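Long-range contact in phospholethanolamine N-methyltransferase 2 (Haemonchus contortus, PDB 4KRI), which probably catalyses the S-adenosylmethionine-dependent N-methylation of phosphomonomethylethanolamine in the nematode pathway to phosphocholine: residues E22-R36 against F43-V55. Sequence-based numbering, arbitrary orientation.
Sequences EPQQVGILCPQDDQR and FGSKTATSFCKEV
Phe43 lays one ring face against Val26, whose CG2 sits 4.3 Å from the ring centroid in a CH-pi contact, while CG of Pro23 packs on CE1. Ile11 of helix 5-18 also touches this phenylalanine. A water ties both ends of the type I turn Gly44-Thr47 to Glu22, accepting from Gly44 N and donating to Thr47 OG1 and Glu22 OE1. Thr47 OG1 also donates to Pro23 O at 2.6 Å, in the carbonyl plane. With OG1 beside its own backbone N (chi1 -62°), CG2 stands anti to that N, 3.6 Å from Val26 CG2. Ala48 opens the parallel strand pairing, its N bonding Gln24 O and its O taking Val26 N; its CB touches the amide of Gln25, whose chain is bent at chi2. Strand 48-52 thus runs beside strand 25-29 after the right-handed crossover through helix 33-40, a beta-alpha-beta unit of the N-terminal half, remote from the methyl-transfer site; strand 64-70 pairs with the other edge of 25-29. Thr49 OG1 meets Ile28 CD1 at 3.7 Å, and Ser50 bonds Val26 O and Ile28 N through its backbone. Phe51 shares a face with Val26, Ile28 and Thr49; Arg36's guanidinium stacks flat over its ring as a cation-pi contact, centres 3.7 Å and planes 8° apart, with CD adding a CH-pi contact. This stack and an in-plane salt bridge from Arg36 NH2 to Asp33 OD2 (2.8 Å), met from above the carboxylate plane, together hold the guanidinium's rotation. Cys52 continues the ladder to Ile28 O and Cys30 N, its SG 4.1 Å from Leu29 CD1. Lys53 NZ makes a long 3.8 Å salt bridge to Asp33 OD2, and Val55 CB closes on Leu29 CD2.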
loop_
_atom_site.group_PDB
_atom_site.type_symbol
_atom_site.label_atom_id
_atom_site.label_comp_id
_atom_site.label_asym_id
_atom_site.label_seq_id
_atom_site.Cartn_x
_atom_site.Cartn_y
_atom_site.Cartn_z
ATOM N N GLU A 22 4.042 14.647 -22.362
ATOM C CA GLU A 22 2.761 15.325 -22.328
ATOM C C GLU A 22 1.811 14.497 -23.177
ATOM O O GLU A 22 2.143 14.130 -24.306
ATOM C CB GLU A 22 2.877 16.760 -22.834
ATOM C CG GLU A 22 3.634 17.679 -21.876
ATOM C CD GLU A 22 2.968 17.796 -20.517
ATOM O OE1 GLU A 22 1.722 17.901 -20.449
ATOM O OE2 GLU A 22 3.688 17.802 -19.500
ATOM N N PRO A 23 0.629 14.198 -22.630
ATOM C CA PRO A 23 -0.307 13.336 -23.355
ATOM C C PRO A 23 -0.852 14.039 -24.599
ATOM O O PRO A 23 -1.205 15.227 -24.543
ATOM C CB PRO A 23 -1.417 13.077 -22.330
ATOM C CG PRO A 23 -1.371 14.286 -21.410
ATOM C CD PRO A 23 0.079 14.686 -21.349
ATOM N N GLN A 24 -0.914 13.324 -25.719
ATOM C CA GLN A 24 -1.355 13.957 -26.966
ATOM C C GLN A 24 -2.850 14.181 -26.991
ATOM O O GLN A 24 -3.313 15.222 -27.462
ATOM C CB GLN A 24 -0.941 13.130 -28.185
ATOM C CG GLN A 24 0.572 13.078 -28.418
ATOM C CD GLN A 24 0.942 12.178 -29.585
ATOM O OE1 GLN A 24 0.312 11.147 -29.810
ATOM N NE2 GLN A 24 1.956 12.574 -30.341
ATOM N N GLN A 25 -3.603 13.202 -26.502
ATOM C CA GLN A 25 -5.065 13.327 -26.442
ATOM C C GLN A 25 -5.566 13.024 -25.040
ATOM O O GLN A 25 -5.313 11.941 -24.508
ATOM C CB GLN A 25 -5.741 12.367 -27.429
ATOM C CG GLN A 25 -5.440 12.628 -28.900
ATOM C CD GLN A 25 -6.146 13.854 -29.460
ATOM O OE1 GLN A 25 -7.262 14.197 -29.053
ATOM N NE2 GLN A 25 -5.495 14.518 -30.409
ATOM N N VAL A 26 -6.286 13.972 -24.445
ATOM C CA VAL A 26 -6.811 13.785 -23.091
ATOM C C VAL A 26 -8.326 13.930 -23.121
ATOM O O VAL A 26 -8.852 14.797 -23.818
ATOM C CB VAL A 26 -6.208 14.817 -22.120
ATOM C CG1 VAL A 26 -6.919 14.788 -20.772
ATOM C CG2 VAL A 26 -4.751 14.533 -21.924
ATOM N N GLY A 27 -9.026 13.041 -22.422
ATOM C CA GLY A 27 -10.461 13.170 -22.244
ATOM C C GLY A 27 -10.718 13.492 -20.786
ATOM O O GLY A 27 -9.989 13.013 -19.911
ATOM N N ILE A 28 -11.728 14.321 -20.534
ATOM C CA ILE A 28 -12.114 14.691 -19.179
ATOM C C ILE A 28 -13.613 14.469 -19.005
ATOM O O ILE A 28 -14.411 14.979 -19.779
ATOM C CB ILE A 28 -11.796 16.175 -18.910
ATOM C CG1 ILE A 28 -10.285 16.415 -19.045
ATOM C CG2 ILE A 28 -12.273 16.580 -17.515
ATOM C CD1 ILE A 28 -9.874 17.872 -18.984
ATOM N N LEU A 29 -13.982 13.675 -18.008
ATOM C CA LEU A 29 -15.384 13.492 -17.659
ATOM C C LEU A 29 -15.563 14.107 -16.282
ATOM O O LEU A 29 -15.041 13.585 -15.295
ATOM C CB LEU A 29 -15.744 12.004 -17.637
ATOM C CG LEU A 29 -17.081 11.598 -17.001
ATOM C CD1 LEU A 29 -18.250 12.309 -17.654
ATOM C CD2 LEU A 29 -17.260 10.081 -17.094
ATOM N N CYS A 30 -16.272 15.231 -16.223
ATOM C CA CYS A 30 -16.386 15.993 -14.988
ATOM C C CYS A 30 -17.617 16.869 -15.091
ATOM O O CYS A 30 -17.654 17.791 -15.911
ATOM C CB CYS A 30 -15.137 16.859 -14.793
ATOM S SG CYS A 30 -15.054 17.781 -13.228
ATOM N N PRO A 31 -18.634 16.581 -14.267
ATOM C CA PRO A 31 -19.898 17.321 -14.375
ATOM C C PRO A 31 -19.806 18.758 -13.857
ATOM O O PRO A 31 -20.652 19.580 -14.217
ATOM C CB PRO A 31 -20.859 16.495 -13.513
ATOM C CG PRO A 31 -19.981 15.816 -12.518
ATOM C CD PRO A 31 -18.696 15.515 -13.249
ATOM N N GLN A 32 -18.806 19.062 -13.031
ATOM C CA GLN A 32 -18.665 20.421 -12.496
ATOM C C GLN A 32 -17.715 21.269 -13.349
ATOM O O GLN A 32 -16.515 21.000 -13.418
ATOM C CB GLN A 32 -18.215 20.381 -11.030
ATOM C CG GLN A 32 -17.862 21.741 -10.429
ATOM C CD GLN A 32 -19.005 22.751 -10.475
ATOM O OE1 GLN A 32 -18.850 23.853 -11.007
ATOM N NE2 GLN A 32 -20.148 22.387 -9.896
ATOM N N ASP A 33 -18.257 22.302 -13.992
ATOM C CA ASP A 33 -17.522 23.042 -15.019
ATOM C C ASP A 33 -16.239 23.722 -14.538
ATOM O O ASP A 33 -15.238 23.749 -15.254
ATOM C CB ASP A 33 -18.447 24.056 -15.699
ATOM C CG ASP A 33 -19.587 23.388 -16.441
ATOM O OD1 ASP A 33 -20.748 23.823 -16.269
ATOM O OD2 ASP A 33 -19.316 22.423 -17.195
ATOM N N ASP A 34 -16.260 24.258 -13.325
ATOM C CA ASP A 34 -15.082 24.931 -12.795
ATOM C C ASP A 34 -13.900 23.977 -12.566
ATOM O O ASP A 34 -12.765 24.295 -12.923
ATOM C CB ASP A 34 -15.441 25.697 -11.522
ATOM C CG ASP A 34 -16.480 26.780 -11.774
ATOM O OD1 ASP A 34 -16.325 27.550 -12.753
ATOM O OD2 ASP A 34 -17.460 26.851 -11.000
ATOM N N GLN A 35 -14.162 22.813 -11.979
ATOM C CA GLN A 35 -13.114 21.804 -11.812
ATOM C C GLN A 35 -12.602 21.306 -13.169
ATOM O O GLN A 35 -11.397 21.125 -13.360
ATOM C CB GLN A 35 -13.614 20.641 -10.948
ATOM C CG GLN A 35 -13.936 21.046 -9.507
ATOM C CD GLN A 35 -14.825 20.039 -8.788
ATOM O OE1 GLN A 35 -15.077 18.943 -9.290
ATOM N NE2 GLN A 35 -15.312 20.415 -7.610
ATOM N N ARG A 36 -13.520 21.111 -14.113
ATOM C CA ARG A 36 -13.170 20.667 -15.462
ATOM C C ARG A 36 -12.228 21.650 -16.171
ATOM O O ARG A 36 -11.243 21.244 -16.798
ATOM C CB ARG A 36 -14.440 20.437 -16.292
ATOM C CG ARG A 36 -14.184 19.951 -17.718
ATOM C CD ARG A 36 -14.385 21.073 -18.716
ATOM N NE ARG A 36 -15.698 21.689 -18.561
ATOM C CZ ARG A 36 -16.104 22.762 -19.236
ATOM N NH1 ARG A 36 -15.291 23.339 -20.111
ATOM N NH2 ARG A 36 -17.320 23.259 -19.036
ATOM N N PHE A 43 -2.960 21.722 -19.099
ATOM C CA PHE A 43 -2.309 21.200 -20.298
ATOM C C PHE A 43 -1.872 22.302 -21.253
ATOM O O PHE A 43 -2.489 23.371 -21.304
ATOM C CB PHE A 43 -3.221 20.186 -21.005
ATOM C CG PHE A 43 -3.525 18.967 -20.172
ATOM C CD1 PHE A 43 -2.530 18.042 -19.902
ATOM C CD2 PHE A 43 -4.797 18.749 -19.659
ATOM C CE1 PHE A 43 -2.796 16.911 -19.136
ATOM C CE2 PHE A 43 -5.068 17.627 -18.891
ATOM C CZ PHE A 43 -4.066 16.708 -18.632
ATOM N N GLY A 44 -0.805 22.037 -22.006
ATOM C CA GLY A 44 -0.295 22.984 -22.993
ATOM C C GLY A 44 -0.639 22.607 -24.423
ATOM O O GLY A 44 -1.473 21.737 -24.661
ATOM N N SER A 45 0.004 23.260 -25.385
ATOM C CA SER A 45 -0.415 23.155 -26.779
ATOM C C SER A 45 -0.133 21.799 -27.426
ATOM O O SER A 45 -0.630 21.528 -28.517
ATOM C CB SER A 45 0.214 24.280 -27.609
ATOM O OG SER A 45 1.631 24.247 -27.500
ATOM N N LYS A 46 0.649 20.945 -26.762
ATOM C CA LYS A 46 0.905 19.615 -27.305
ATOM C C LYS A 46 -0.205 18.631 -26.952
ATOM O O LYS A 46 -0.173 17.466 -27.365
ATOM C CB LYS A 46 2.276 19.088 -26.841
ATOM C CG LYS A 46 3.442 19.839 -27.474
ATOM C CD LYS A 46 4.777 19.403 -26.871
ATOM C CE LYS A 46 4.865 19.766 -25.394
ATOM N NZ LYS A 46 6.123 19.252 -24.752
ATOM N N THR A 47 -1.205 19.107 -26.216
ATOM C CA THR A 47 -2.299 18.252 -25.787
ATOM C C THR A 47 -3.612 18.750 -26.364
ATOM O O THR A 47 -3.888 19.951 -26.323
ATOM C CB THR A 47 -2.421 18.262 -24.258
ATOM O OG1 THR A 47 -1.222 17.730 -23.683
ATOM C CG2 THR A 47 -3.627 17.434 -23.805
ATOM N N ALA A 48 -4.405 17.835 -26.917
ATOM C CA ALA A 48 -5.766 18.163 -27.337
ATOM C C ALA A 48 -6.697 17.600 -26.295
ATOM O O ALA A 48 -6.537 16.455 -25.879
ATOM C CB ALA A 48 -6.079 17.562 -28.702
ATOM N N THR A 49 -7.676 18.391 -25.862
ATOM C CA THR A 49 -8.547 17.939 -24.781
ATOM C C THR A 49 -10.002 17.863 -25.223
ATOM O O THR A 49 -10.497 18.774 -25.893
ATOM C CB THR A 49 -8.408 18.851 -23.538
ATOM O OG1 THR A 49 -9.408 18.506 -22.572
ATOM C CG2 THR A 49 -8.584 20.305 -23.926
ATOM N N SER A 50 -10.669 16.765 -24.872
ATOM C CA SER A 50 -12.110 16.648 -25.099
ATOM C C SER A 50 -12.782 16.541 -23.743
ATOM O O SER A 50 -12.290 15.826 -22.876
ATOM C CB SER A 50 -12.433 15.384 -25.895
ATOM O OG SER A 50 -11.645 15.291 -27.068
ATOM N N PHE A 51 -13.910 17.216 -23.545
ATOM C CA PHE A 51 -14.592 17.050 -22.264
ATOM C C PHE A 51 -16.062 16.662 -22.384
ATOM O O PHE A 51 -16.750 17.023 -23.344
ATOM C CB PHE A 51 -14.419 18.282 -21.365
ATOM C CG PHE A 51 -15.209 19.478 -21.805
ATOM C CD1 PHE A 51 -16.519 19.657 -21.378
ATOM C CD2 PHE A 51 -14.634 20.444 -22.618
ATOM C CE1 PHE A 51 -17.247 20.762 -21.775
ATOM C CE2 PHE A 51 -15.357 21.560 -23.016
ATOM C CZ PHE A 51 -16.665 21.718 -22.597
ATOM N N CYS A 52 -16.547 15.929 -21.392
ATOM C CA CYS A 52 -17.968 15.642 -21.323
ATOM C C CYS A 52 -18.463 15.627 -19.889
ATOM O O CYS A 52 -17.671 15.581 -18.949
ATOM C CB CYS A 52 -18.305 14.340 -22.039
ATOM S SG CYS A 52 -17.319 12.910 -21.576
ATOM N N LYS A 53 -19.780 15.669 -19.733
ATOM C CA LYS A 53 -20.376 15.851 -18.416
ATOM C C LYS A 53 -21.247 14.672 -17.987
ATOM O O LYS A 53 -21.736 14.631 -16.857
ATOM C CB LYS A 53 -21.166 17.164 -18.403
ATOM C CG LYS A 53 -20.331 18.350 -18.887
ATOM C CD LYS A 53 -21.177 19.560 -19.243
ATOM C CE LYS A 53 -21.982 20.048 -18.052
ATOM N NZ LYS A 53 -22.729 21.306 -18.346
ATOM N N GLU A 54 -21.422 13.706 -18.884
ATOM C CA GLU A 54 -22.146 12.472 -18.563
ATOM C C GLU A 54 -21.417 11.303 -19.195
ATOM O O GLU A 54 -20.744 11.469 -20.215
ATOM C CB GLU A 54 -23.585 12.527 -19.093
ATOM C CG GLU A 54 -24.625 12.988 -18.079
ATOM C CD GLU A 54 -26.044 12.990 -18.648
ATOM O OE1 GLU A 54 -26.421 12.014 -19.336
ATOM O OE2 GLU A 54 -26.781 13.973 -18.411
ATOM N N VAL A 55 -21.554 10.114 -18.616
ATOM C CA VAL A 55 -20.775 8.985 -19.117
ATOM C C VAL A 55 -21.194 8.544 -20.521
ATOM O O VAL A 55 -20.377 8.030 -21.277
ATOM C CB VAL A 55 -20.679 7.792 -18.107
ATOM C CG1 VAL A 55 -21.287 8.157 -16.767
ATOM C CG2 VAL A 55 -21.277 6.508 -18.683
HETATM O O HOH W 1 0.332 19.414 -22.169
HETATM O O HOH W 2 -9.017 14.414 -26.778
#